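PDB 5O6M: Polyphosphate:AMP phosphotransferase from Meiothermus ruber H328, which uses inorganic polyphosphate as phosphate donor to convert AMP to ADP and ADP to ATP, and also accepts other nucleoside mono- and diphosphates. Local coordinates for residues K2-Q7 against T22-G27; V76-V81 against L117-R122; I163-L168 against R215-E220; P223-P228 against S240-E245. The protein carries 1 engineered substitution. All coordinates share one frame; numbering follows the deposited sequence.

Contact 1: residues K2-Q7 against T22-G27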
# COMPACT_ATOMS: atom_id res chain seq x y z
N LYS D 2 25.26 7.43 28.45
CA LYS D 2 26.05 8.40 27.69
C LYS D 2 27.16 7.75 26.88
O LYS D 2 27.54 8.29 25.84
CB LYS D 2 26.67 9.45 28.63
CG LYS D 2 25.68 10.39 29.30
CD LYS D 2 24.70 10.99 28.30
CE LYS D 2 23.72 11.92 28.97
NZ LYS D 2 22.71 12.45 28.00
N LYS D 3 27.67 6.61 27.33
CA LYS D 3 28.84 5.95 26.76
C LYS D 3 28.52 5.03 25.60
O LYS D 3 29.45 4.56 24.93
CB LYS D 3 29.55 5.14 27.85
CG LYS D 3 28.60 4.22 28.59
CD LYS D 3 29.35 3.37 29.60
CE LYS D 3 30.29 2.42 28.87
NZ LYS D 3 30.96 1.46 29.78
N TYR D 4 27.24 4.73 25.35
CA TYR D 4 26.88 3.83 24.27
C TYR D 4 26.43 4.55 23.01
O TYR D 4 26.21 3.89 21.98
CB TYR D 4 25.78 2.87 24.75
CG TYR D 4 26.22 1.98 25.89
CD1 TYR D 4 27.15 0.97 25.69
CD2 TYR D 4 25.73 2.17 27.17
CE1 TYR D 4 27.56 0.16 26.73
CE2 TYR D 4 26.13 1.37 28.22
CZ TYR D 4 27.05 0.36 28.00
OH TYR D 4 27.46 -0.44 29.04
N ARG D 5 26.30 5.87 23.05
CA ARG D 5 25.88 6.66 21.89
C ARG D 5 27.10 6.91 21.01
O ARG D 5 27.97 7.72 21.34
CB ARG D 5 25.25 7.97 22.34
CG ARG D 5 24.56 8.74 21.23
CD ARG D 5 23.79 9.95 21.77
NE ARG D 5 24.67 11.02 22.23
CZ ARG D 5 24.80 11.39 23.50
NH1 ARG D 5 24.09 10.79 24.45
NH2 ARG D 5 25.63 12.38 23.82
N VAL D 6 27.17 6.21 19.87
CA VAL D 6 28.27 6.40 18.93
C VAL D 6 28.32 7.87 18.53
O VAL D 6 27.39 8.39 17.88
CB VAL D 6 28.11 5.49 17.71
CG1 VAL D 6 29.20 5.77 16.68
CG2 VAL D 6 28.14 4.03 18.14
N GLN D 7 29.41 8.55 18.88
CA GLN D 7 29.53 9.96 18.59
C GLN D 7 29.63 10.20 17.09
O GLN D 7 30.16 9.36 16.35
CB GLN D 7 30.76 10.55 19.28
CG GLN D 7 30.73 10.46 20.80
CD GLN D 7 29.58 11.24 21.39
OE1 GLN D 7 29.04 12.15 20.76
NE2 GLN D 7 29.19 10.89 22.61
N THR D 22 28.96 -4.83 31.18
CA THR D 22 27.76 -4.55 31.96
C THR D 22 27.98 -3.38 32.91
O THR D 22 27.24 -3.22 33.88
CB THR D 22 27.32 -5.79 32.76
OG1 THR D 22 28.37 -6.17 33.66
CG2 THR D 22 27.01 -6.94 31.82
N SER D 23 28.99 -2.56 32.63
CA SER D 23 29.45 -1.53 33.56
C SER D 23 28.41 -0.45 33.83
O SER D 23 28.58 0.32 34.78
CB SER D 23 30.74 -0.90 33.04
OG SER D 23 30.57 -0.42 31.72
N ALA D 24 27.36 -0.36 33.02
CA ALA D 24 26.36 0.69 33.21
C ALA D 24 25.36 0.36 34.31
O ALA D 24 24.68 1.27 34.79
CB ALA D 24 25.62 0.96 31.90
N PHE D 25 25.24 -0.91 34.70
CA PHE D 25 24.32 -1.32 35.75
C PHE D 25 25.10 -1.89 36.93
O PHE D 25 25.90 -2.82 36.76
CB PHE D 25 23.31 -2.35 35.24
CG PHE D 25 22.27 -2.72 36.27
CD1 PHE D 25 21.24 -1.85 36.58
CD2 PHE D 25 22.35 -3.93 36.94
CE1 PHE D 25 20.30 -2.18 37.54
CE2 PHE D 25 21.40 -4.27 37.89
CZ PHE D 25 20.38 -3.39 38.19
N GLU D 26 24.86 -1.33 38.12
CA GLU D 26 25.52 -1.75 39.36
C GLU D 26 24.75 -2.89 40.00
O GLU D 26 23.84 -2.68 40.81
CB GLU D 26 25.65 -0.58 40.33
CG GLU D 26 26.57 0.53 39.87
CD GLU D 26 26.87 1.50 41.00
OE1 GLU D 26 26.39 1.26 42.13
OE2 GLU D 26 27.60 2.49 40.76
N GLY D 27 25.11 -4.11 39.63
CA GLY D 27 24.43 -5.27 40.16
C GLY D 27 24.62 -6.46 39.24
O GLY D 27 25.43 -6.44 38.32
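Lys3 and Ala24, with CA atoms 8.7 Å apart, mark the closest backbone approach of two irregular loop segments, far too wide for any main-chain pairing between them. The 22-27 side is shaped by a type I beta turn from Thr22 to Phe25, closed by Phe25 N bonding to Thr22 O at 3.2 Å. Ser23 and Ala24, the two central residues of that turn, make the close contacts with 2-7. The polar half of the contact is a hydrogen bond from Lys3 NZ to Ser23 OG, 2.7 Å long. The lysine reaches it with a chain bent at chi3 (-66°), and on the way its CG lies 3.7 Å above the plane of the Tyr4 ring, offset toward the rim. In the fold, 2-7 runs beside strand 224-228, at the border of the parallel sheet of this P-loop kinase: Tyr4 and Val6 form backbone hydrogen bonds with Val226 and Trp224. The turn at 22-27 lies a little before helix 29-53. Ala24 CB meets Tyr4 at the ring edge, in its plane, at 3.7 Å from CE2 and equally far from OH. With CG anti to its own carbonyl carbon (chi1 -62°), Tyr4 carries its hydroxyl up to the turn, where OH is hydrogen-bonded to Tyr234 OH and Asp21 OD2. Tyr234 OH also bonds Ala24 N, so one hydroxyl ties both segments to helix 232-249. Asp21 holds Ser23 OG through OD1, while its OD2 makes a long, weak ion pair with Lys3 NZ.

Contact 2: residues V76-V81 against L117-R122. Engineered in segment 117-122: Asp121 (natural residue Asn). With ATP (adenosine-5'-triphosphate), chain X.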
# COMPACT_ATOMS: atom_id res chain seq x y z
N VAL D 76 10.88 -9.06 24.85
CA VAL D 76 11.05 -8.71 26.25
C VAL D 76 10.85 -7.22 26.48
O VAL D 76 10.07 -6.81 27.35
CB VAL D 76 12.43 -9.17 26.75
CG1 VAL D 76 12.68 -8.66 28.16
CG2 VAL D 76 12.54 -10.69 26.70
N VAL D 77 11.52 -6.38 25.69
CA VAL D 77 11.51 -4.94 25.97
C VAL D 77 10.09 -4.39 25.91
O VAL D 77 9.70 -3.55 26.74
CB VAL D 77 12.44 -4.20 25.00
CG1 VAL D 77 12.25 -2.69 25.14
CG2 VAL D 77 13.89 -4.59 25.23
N PHE D 78 9.29 -4.87 24.96
CA PHE D 78 7.95 -4.35 24.74
C PHE D 78 6.87 -5.27 25.29
O PHE D 78 5.69 -5.12 24.93
CB PHE D 78 7.73 -4.08 23.25
CG PHE D 78 8.70 -3.10 22.67
CD1 PHE D 78 8.40 -1.75 22.62
CD2 PHE D 78 9.93 -3.53 22.18
CE1 PHE D 78 9.30 -0.84 22.08
CE2 PHE D 78 10.83 -2.63 21.64
CZ PHE D 78 10.51 -1.28 21.59
N ASP D 79 7.23 -6.20 26.17
CA ASP D 79 6.24 -7.03 26.82
C ASP D 79 5.25 -6.15 27.57
O ASP D 79 5.64 -5.31 28.38
CB ASP D 79 6.93 -8.00 27.79
CG ASP D 79 5.96 -8.99 28.43
OD1 ASP D 79 5.79 -10.09 27.85
OD2 ASP D 79 5.39 -8.68 29.49
N GLY D 80 3.96 -6.32 27.27
CA GLY D 80 2.92 -5.57 27.94
C GLY D 80 2.58 -4.23 27.32
O GLY D 80 1.68 -3.55 27.82
N VAL D 81 3.25 -3.82 26.24
CA VAL D 81 2.92 -2.57 25.57
C VAL D 81 1.64 -2.77 24.76
O VAL D 81 1.46 -3.80 24.11
CB VAL D 81 4.09 -2.10 24.67
CG1 VAL D 81 5.37 -2.00 25.47
CG2 VAL D 81 4.24 -3.04 23.47
N LEU D 117 4.67 4.18 17.53
CA LEU D 117 6.03 3.71 17.73
C LEU D 117 6.23 2.49 16.85
O LEU D 117 5.50 1.50 17.00
CB LEU D 117 6.30 3.39 19.20
CG LEU D 117 7.74 3.11 19.64
CD1 LEU D 117 7.84 3.06 21.16
CD2 LEU D 117 8.27 1.81 19.05
N VAL D 118 7.20 2.55 15.96
CA VAL D 118 7.47 1.46 15.03
C VAL D 118 8.85 0.89 15.32
O VAL D 118 9.81 1.64 15.52
CB VAL D 118 7.36 1.91 13.56
CG1 VAL D 118 7.87 0.83 12.64
CG2 VAL D 118 5.91 2.26 13.22
N ILE D 119 8.94 -0.44 15.33
CA ILE D 119 10.20 -1.14 15.46
C ILE D 119 10.54 -1.71 14.09
O ILE D 119 9.77 -2.49 13.53
CB ILE D 119 10.13 -2.24 16.52
CG1 ILE D 119 9.75 -1.64 17.87
CG2 ILE D 119 11.47 -2.96 16.62
CD1 ILE D 119 9.09 -2.63 18.81
N PHE D 120 11.68 -1.29 13.55
CA PHE D 120 12.22 -1.90 12.34
C PHE D 120 13.01 -3.14 12.73
O PHE D 120 14.09 -3.05 13.32
CB PHE D 120 13.09 -0.91 11.57
CG PHE D 120 12.31 0.02 10.67
CD1 PHE D 120 10.93 0.02 10.68
CD2 PHE D 120 12.97 0.88 9.80
CE1 PHE D 120 10.21 0.87 9.85
CE2 PHE D 120 12.26 1.74 8.97
CZ PHE D 120 10.88 1.73 8.99
N ASP D 121 12.44 -4.31 12.43
CA ASP D 121 13.12 -5.59 12.63
C ASP D 121 13.97 -5.82 11.38
O ASP D 121 13.49 -6.34 10.37
CB ASP D 121 12.11 -6.70 12.86
CG ASP D 121 12.72 -8.09 12.77
OD1 ASP D 121 13.93 -8.23 13.02
OD2 ASP D 121 11.98 -9.04 12.44
N ARG D 122 15.24 -5.41 11.46
CA ARG D 122 16.06 -5.18 10.27
C ARG D 122 15.52 -3.94 9.56
O ARG D 122 14.42 -3.48 9.87
CB ARG D 122 16.06 -6.39 9.35
CG ARG D 122 16.77 -7.61 9.94
CD ARG D 122 16.90 -8.72 8.92
NE ARG D 122 17.30 -9.98 9.55
CZ ARG D 122 18.56 -10.34 9.77
NH1 ARG D 122 19.56 -9.55 9.41
NH2 ARG D 122 18.82 -11.51 10.35
PG ATP X . 15.41 -13.10 10.91
O1G ATP X . 15.21 -11.61 10.82
O2G ATP X . 16.88 -13.50 10.90
O3G ATP X . 14.74 -13.72 12.14
PB ATP X . 13.46 -14.65 9.36
O1B ATP X . 13.77 -16.05 9.03
O2B ATP X . 12.54 -14.42 10.56
O3B ATP X . 14.79 -13.80 9.62
PA ATP X . 13.09 -12.57 7.28
O1A ATP X . 12.58 -11.39 8.01
O2A ATP X . 12.42 -12.80 5.93
O3A ATP X . 12.82 -13.89 8.12
O5' ATP X . 14.69 -12.38 6.93
C5' ATP X . 15.30 -13.18 5.90
C4' ATP X . 16.58 -12.57 5.37
O4' ATP X . 16.31 -11.37 4.62
C3' ATP X . 17.65 -12.21 6.41
O3' ATP X . 18.75 -13.10 6.29
C2' ATP X . 18.06 -10.78 6.02
O2' ATP X . 19.47 -10.57 6.05
C1' ATP X . 17.56 -10.71 4.58
N9 ATP X . 17.40 -9.36 4.05
C8 ATP X . 16.79 -8.28 4.63
N7 ATP X . 16.91 -7.17 3.95
C5 ATP X . 17.64 -7.54 2.83
C6 ATP X . 18.11 -6.82 1.72
N6 ATP X . 17.96 -5.50 1.57
N1 ATP X . 18.79 -7.50 0.77
C2 ATP X . 19.00 -8.80 0.94
N3 ATP X . 18.62 -9.59 1.95
C4 ATP X . 17.94 -8.89 2.87
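Phe78 CG (chi1 -59°) and Ile119 CG1 each lie anti to their own carbonyl carbon, and the two side chains meet from opposite directions. Ile119 CD1 ends over the middle of the phenyl ring, 3.4 Å from its centroid and 15° off the normal, a CH-pi contact. The same methyl is 3.3 Å from Phe78 CE2, which indicates tight packing. Val77 CG1 lies against the opposite face, so the ring is sandwiched between methyls. Leu117 CD2 adds a looser contact at 4.2 Å from Phe78 CE1. In the P-loop NTPase-type fold of the PPK2 family, 117-121 is an inner strand of the parallel sheet, and Arg122, just past its C-terminal end, lies in the ATP pocket. Its chain, extended from CG to NE, presents one guanidinium edge to the gamma phosphate: NE bonds O1G at 2.9 Å with an N-H...O angle of 166°, and NH2 bonds O2G at 2.8 Å. The ribose lies over a guanidinium face, with ATP C2' 3.5 Å above the plane. With a leucine in place of Arg122 both phosphate bonds go, and Glu126 and Asp66, its salt-bridge partners, would probably be left without their mate. Engineered Asp121 forms a salt bridge with Lys70, which also binds ATP. Phe78 follows helix 70-77, and strand 117-121 runs between 86-90 and 57-64; Leu243 of helix 232-249 and Pro83 of a second subunit also pack on Phe78.

Contact 3: residues I163-L168 against R215-E220; sequences ILKFFL and RETSTE
Lys165 joins strand 161-169 to the C-terminal end of helix 203-217 by a bond to Thr217 O. Both elements belong to a right-handed beta-alpha-beta crossover of the P-loop fold, with helix 203-217 the last of the helices between parallel neighbours 161-169 and 224-228. The lysine leaves the strand with CG anti to its carbonyl carbon (chi1 -60°), runs straight, then bends at chi3 (-69°), which swings NZ to the carbonyl. The bond measures 2.8 Å from NZ to Thr217 O, with the donor 48° out of the carbonyl plane and so not on a lone pair. The same NZ also makes a salt bridge with Glu153 and a hydrogen bond with Tyr125 OH, and Lys165 itself is buried. Because Thr217 is the last helical residue, the positive charge sits where the negative end of the helix dipole would be expected to favour it. A methionine at Lys165 takes away the ammonium, and Thr217 O and the Glu153 carboxylate would probably lose their shared partner. The hydroxyl of Thr217 does not share in the grip of the lysine. Lying between its backbone N and carbonyl carbon, OG1 is hydrogen-bonded to Ala213 O and Trp224 NE1, and it stays 4.0 Å from Lys165 NZ.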
# COMPACT_ATOMS: atom_id res chain seq x y z
N ILE D 163 14.40 9.14 16.36
CA ILE D 163 15.04 7.96 15.79
C ILE D 163 16.01 7.37 16.80
O ILE D 163 16.91 8.07 17.28
CB ILE D 163 15.77 8.30 14.48
CG1 ILE D 163 14.79 8.91 13.47
CG2 ILE D 163 16.43 7.05 13.90
CD1 ILE D 163 15.46 9.39 12.19
N LEU D 164 15.84 6.09 17.11
CA LEU D 164 16.79 5.34 17.91
C LEU D 164 17.25 4.14 17.10
O LEU D 164 16.42 3.36 16.60
CB LEU D 164 16.17 4.87 19.24
CG LEU D 164 15.78 5.94 20.26
CD1 LEU D 164 15.87 5.39 21.67
CD2 LEU D 164 16.64 7.18 20.10
N LYS D 165 18.56 3.97 16.98
CA LYS D 165 19.13 2.83 16.28
C LYS D 165 19.97 2.02 17.26
O LYS D 165 20.86 2.56 17.93
CB LYS D 165 19.97 3.29 15.08
CG LYS D 165 19.15 4.07 14.05
CD LYS D 165 20.00 4.57 12.89
CE LYS D 165 20.97 5.66 13.31
NZ LYS D 165 21.62 6.28 12.11
N PHE D 166 19.66 0.73 17.37
CA PHE D 166 20.33 -0.17 18.30
C PHE D 166 21.04 -1.25 17.52
O PHE D 166 20.42 -1.97 16.72
CB PHE D 166 19.32 -0.79 19.27
CG PHE D 166 18.66 0.19 20.19
CD1 PHE D 166 19.33 0.67 21.31
CD2 PHE D 166 17.38 0.64 19.94
CE1 PHE D 166 18.72 1.57 22.17
CE2 PHE D 166 16.77 1.55 20.79
CZ PHE D 166 17.44 2.02 21.91
N PHE D 167 22.35 -1.36 17.71
CA PHE D 167 23.11 -2.52 17.28
C PHE D 167 23.32 -3.42 18.50
O PHE D 167 24.02 -3.04 19.44
CB PHE D 167 24.45 -2.11 16.66
CG PHE D 167 25.28 -3.28 16.19
CD1 PHE D 167 24.81 -4.14 15.22
CD2 PHE D 167 26.54 -3.51 16.74
CE1 PHE D 167 25.58 -5.21 14.79
CE2 PHE D 167 27.31 -4.58 16.31
CZ PHE D 167 26.83 -5.43 15.34
N LEU D 168 22.68 -4.59 18.50
CA LEU D 168 22.88 -5.56 19.57
C LEU D 168 24.14 -6.35 19.27
O LEU D 168 24.19 -7.11 18.30
CB LEU D 168 21.66 -6.47 19.73
CG LEU D 168 20.30 -5.79 19.78
CD1 LEU D 168 19.18 -6.83 19.89
CD2 LEU D 168 20.22 -4.78 20.92
N ARG D 215 29.72 3.89 11.69
CA ARG D 215 30.56 5.08 11.60
C ARG D 215 30.01 6.08 10.59
O ARG D 215 30.08 7.30 10.81
CB ARG D 215 31.99 4.67 11.26
CG ARG D 215 32.97 5.82 11.10
CD ARG D 215 34.33 5.33 10.60
NE ARG D 215 34.25 4.20 9.68
CZ ARG D 215 34.21 4.31 8.35
NH1 ARG D 215 34.15 3.21 7.61
NH2 ARG D 215 34.24 5.50 7.77
N GLU D 216 29.45 5.59 9.48
CA GLU D 216 29.01 6.49 8.41
C GLU D 216 27.68 7.16 8.71
O GLU D 216 27.42 8.26 8.20
CB GLU D 216 28.90 5.74 7.08
CG GLU D 216 30.23 5.42 6.40
CD GLU D 216 30.87 6.63 5.76
OE1 GLU D 216 30.15 7.62 5.48
OE2 GLU D 216 32.10 6.61 5.52
N THR D 217 26.82 6.54 9.52
CA THR D 217 25.44 7.00 9.64
C THR D 217 25.03 7.39 11.05
O THR D 217 23.86 7.73 11.26
CB THR D 217 24.47 5.93 9.12
OG1 THR D 217 24.58 4.75 9.93
CG2 THR D 217 24.80 5.58 7.68
N SER D 218 25.93 7.35 12.03
CA SER D 218 25.59 7.84 13.36
C SER D 218 25.70 9.36 13.38
O SER D 218 26.79 9.91 13.18
CB SER D 218 26.50 7.22 14.41
OG SER D 218 26.02 7.54 15.70
N THR D 219 24.58 10.03 13.60
CA THR D 219 24.52 11.49 13.58
C THR D 219 23.80 11.97 14.84
O THR D 219 23.28 11.18 15.62
CB THR D 219 23.80 12.01 12.34
OG1 THR D 219 22.45 11.54 12.33
CG2 THR D 219 24.50 11.53 11.08
N GLU D 220 23.79 13.29 15.02
CA GLU D 220 23.14 13.87 16.19
C GLU D 220 21.63 13.85 16.07
O GLU D 220 20.94 13.92 17.10
CB GLU D 220 23.62 15.31 16.41
CG GLU D 220 24.99 15.60 15.82
CD GLU D 220 24.95 15.72 14.31
OE1 GLU D 220 24.06 16.43 13.80
OE2 GLU D 220 25.79 15.09 13.63

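Contact 4: residues P223-P228 against S240-E245; sequences PWYVIP and SHILVE
Tyr225 has one ring face overlapped by Ile242 CG2, which sits above the ring centre at 3.9 Å from the centroid and 13° off the normal. This is a CH-pi contact with the methyl squarely over the face, and the two side chains slide past each other in opposite directions. Ile242 meets the strand with both of its branches. CG2, anti to the backbone N, covers the ring, while CG1, anti to the carbonyl carbon (chi1 -66°), carries CD1 toward the next residue on the same side of the strand. There CD1 lies 3.9 Å from Tyr225 CD1 and meets Ile227 CD1 tip to tip at 4.0 Å. The CA atoms of Tyr225 and Ile242 are 8.9 Å apart, a gap bridged by side chains alone. Here helix 232-249 packs on one face of the parallel sheet of the P-loop fold, over strand 224-228, the outermost on its side within the chain. The strand is bound to 161-169 by backbone hydrogen bonds, Tyr225 pairing with Lys165 and Phe167. Ile242 extends its cover to Phe166 of that neighbouring strand, and Leu243 and Val244 turn to helix 29-53. Across the contact no hydrogen bond forms, and the largest share of the 131 Å² buried belongs to Ile242. Trp224, between Pro223 and Tyr225, sends its indole to the other side of the sheet, against the Tyr125 ring, edge-to-face.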
# COMPACT_ATOMS: atom_id res chain seq x y z
N PRO D 223 21.19 8.89 16.26
CA PRO D 223 22.33 8.20 16.88
C PRO D 223 22.22 6.69 16.81
O PRO D 223 21.14 6.10 16.85
CB PRO D 223 22.27 8.68 18.33
CG PRO D 223 20.81 8.91 18.57
CD PRO D 223 20.28 9.47 17.27
N TRP D 224 23.39 6.05 16.70
CA TRP D 224 23.52 4.62 16.91
C TRP D 224 23.91 4.34 18.36
O TRP D 224 24.74 5.06 18.93
CB TRP D 224 24.57 4.02 15.98
CG TRP D 224 24.05 3.63 14.63
CD1 TRP D 224 24.17 4.35 13.47
CD2 TRP D 224 23.36 2.42 14.28
NE1 TRP D 224 23.59 3.67 12.43
CE2 TRP D 224 23.08 2.49 12.90
CE3 TRP D 224 22.94 1.30 15.00
CZ2 TRP D 224 22.40 1.47 12.22
CZ3 TRP D 224 22.27 0.29 14.33
CH2 TRP D 224 22.00 0.38 12.96
N TYR D 225 23.32 3.30 18.94
CA TYR D 225 23.73 2.80 20.23
C TYR D 225 24.24 1.37 20.06
O TYR D 225 23.54 0.53 19.50
CB TYR D 225 22.58 2.82 21.24
CG TYR D 225 22.06 4.20 21.54
CD1 TYR D 225 22.62 4.97 22.55
CD2 TYR D 225 21.00 4.73 20.82
CE1 TYR D 225 22.14 6.24 22.83
CE2 TYR D 225 20.52 6.00 21.09
CZ TYR D 225 21.09 6.74 22.09
OH TYR D 225 20.59 8.00 22.35
N VAL D 226 25.46 1.12 20.53
CA VAL D 226 26.00 -0.23 20.57
C VAL D 226 25.60 -0.83 21.92
O VAL D 226 25.90 -0.26 22.97
CB VAL D 226 27.52 -0.23 20.39
CG1 VAL D 226 28.07 -1.65 20.51
CG2 VAL D 226 27.89 0.37 19.04
N ILE D 227 24.91 -1.96 21.87
CA ILE D 227 24.33 -2.59 23.05
C ILE D 227 25.11 -3.87 23.34
O ILE D 227 25.05 -4.82 22.55
CB ILE D 227 22.83 -2.88 22.85
CG1 ILE D 227 22.07 -1.61 22.46
CG2 ILE D 227 22.24 -3.52 24.11
CD1 ILE D 227 22.14 -0.51 23.50
N PRO D 228 25.88 -3.93 24.43
CA PRO D 228 26.46 -5.21 24.83
C PRO D 228 25.34 -6.23 25.02
O PRO D 228 24.50 -6.07 25.90
CB PRO D 228 27.17 -4.89 26.15
CG PRO D 228 27.36 -3.40 26.14
CD PRO D 228 26.19 -2.85 25.39
N SER D 240 15.93 -0.82 27.26
CA SER D 240 14.78 -0.24 27.95
C SER D 240 15.12 1.13 28.53
O SER D 240 14.34 2.08 28.38
CB SER D 240 14.30 -1.18 29.05
OG SER D 240 13.90 -2.43 28.51
N HIS D 241 16.27 1.26 29.18
CA HIS D 241 16.64 2.54 29.78
C HIS D 241 16.76 3.63 28.73
O HIS D 241 16.18 4.71 28.87
CB HIS D 241 17.94 2.42 30.57
CG HIS D 241 18.44 3.73 31.10
ND1 HIS D 241 17.89 4.34 32.20
CD2 HIS D 241 19.42 4.55 30.66
CE1 HIS D 241 18.51 5.49 32.42
NE2 HIS D 241 19.45 5.63 31.50
N ILE D 242 17.50 3.35 27.66
CA ILE D 242 17.68 4.36 26.62
C ILE D 242 16.34 4.76 26.03
O ILE D 242 16.05 5.95 25.85
CB ILE D 242 18.65 3.83 25.54
CG1 ILE D 242 20.05 3.66 26.15
CG2 ILE D 242 18.66 4.73 24.32
CD1 ILE D 242 20.99 2.80 25.34
N LEU D 243 15.47 3.78 25.75
CA LEU D 243 14.17 4.09 25.16
C LEU D 243 13.31 4.94 26.09
O LEU D 243 12.72 5.94 25.66
CB LEU D 243 13.44 2.80 24.78
CG LEU D 243 12.01 3.02 24.29
CD1 LEU D 243 11.99 3.96 23.10
CD2 LEU D 243 11.34 1.69 23.94
N VAL D 244 13.22 4.55 27.36
CA VAL D 244 12.32 5.24 28.28
C VAL D 244 12.74 6.70 28.45
O VAL D 244 11.91 7.61 28.36
CB VAL D 244 12.27 4.52 29.64
CG1 VAL D 244 11.72 5.45 30.71
CG2 VAL D 244 11.42 3.26 29.53
N GLU D 245 14.03 6.94 28.70
CA GLU D 245 14.49 8.31 28.91
C GLU D 245 14.21 9.18 27.69
O GLU D 245 13.69 10.30 27.82
CB GLU D 245 15.98 8.33 29.27
CG GLU D 245 16.56 9.73 29.34
CD GLU D 245 17.90 9.78 30.06
OE1 GLU D 245 18.12 8.93 30.95
OE2 GLU D 245 18.72 10.67 29.74

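Contacts 2, 3 and 4 lie in the core, each centred about 9 Å from the centre of the chain, whereas contact 1 is partly exposed and about 17 Å out. Between their protein segments, contacts 2 and 4 are apolar, a methyl over an aromatic face in both, and they touch through Phe78 and Leu243. Contact 3 is polar though buried, and contact 1 mixes a polar bond with a ring edge. Contacts 3 and 4 share the sheet through neighbouring strands 161-169 and 224-228, joined by Lys165 O to Tyr225 N (2.8 Å). Contact 1 lies beside 224-228 and reaches contact 3 through Val6 O and Ser218 OG (2.7 Å). Contact 2 alone includes ATP, through Arg122's charged grip on phosphate.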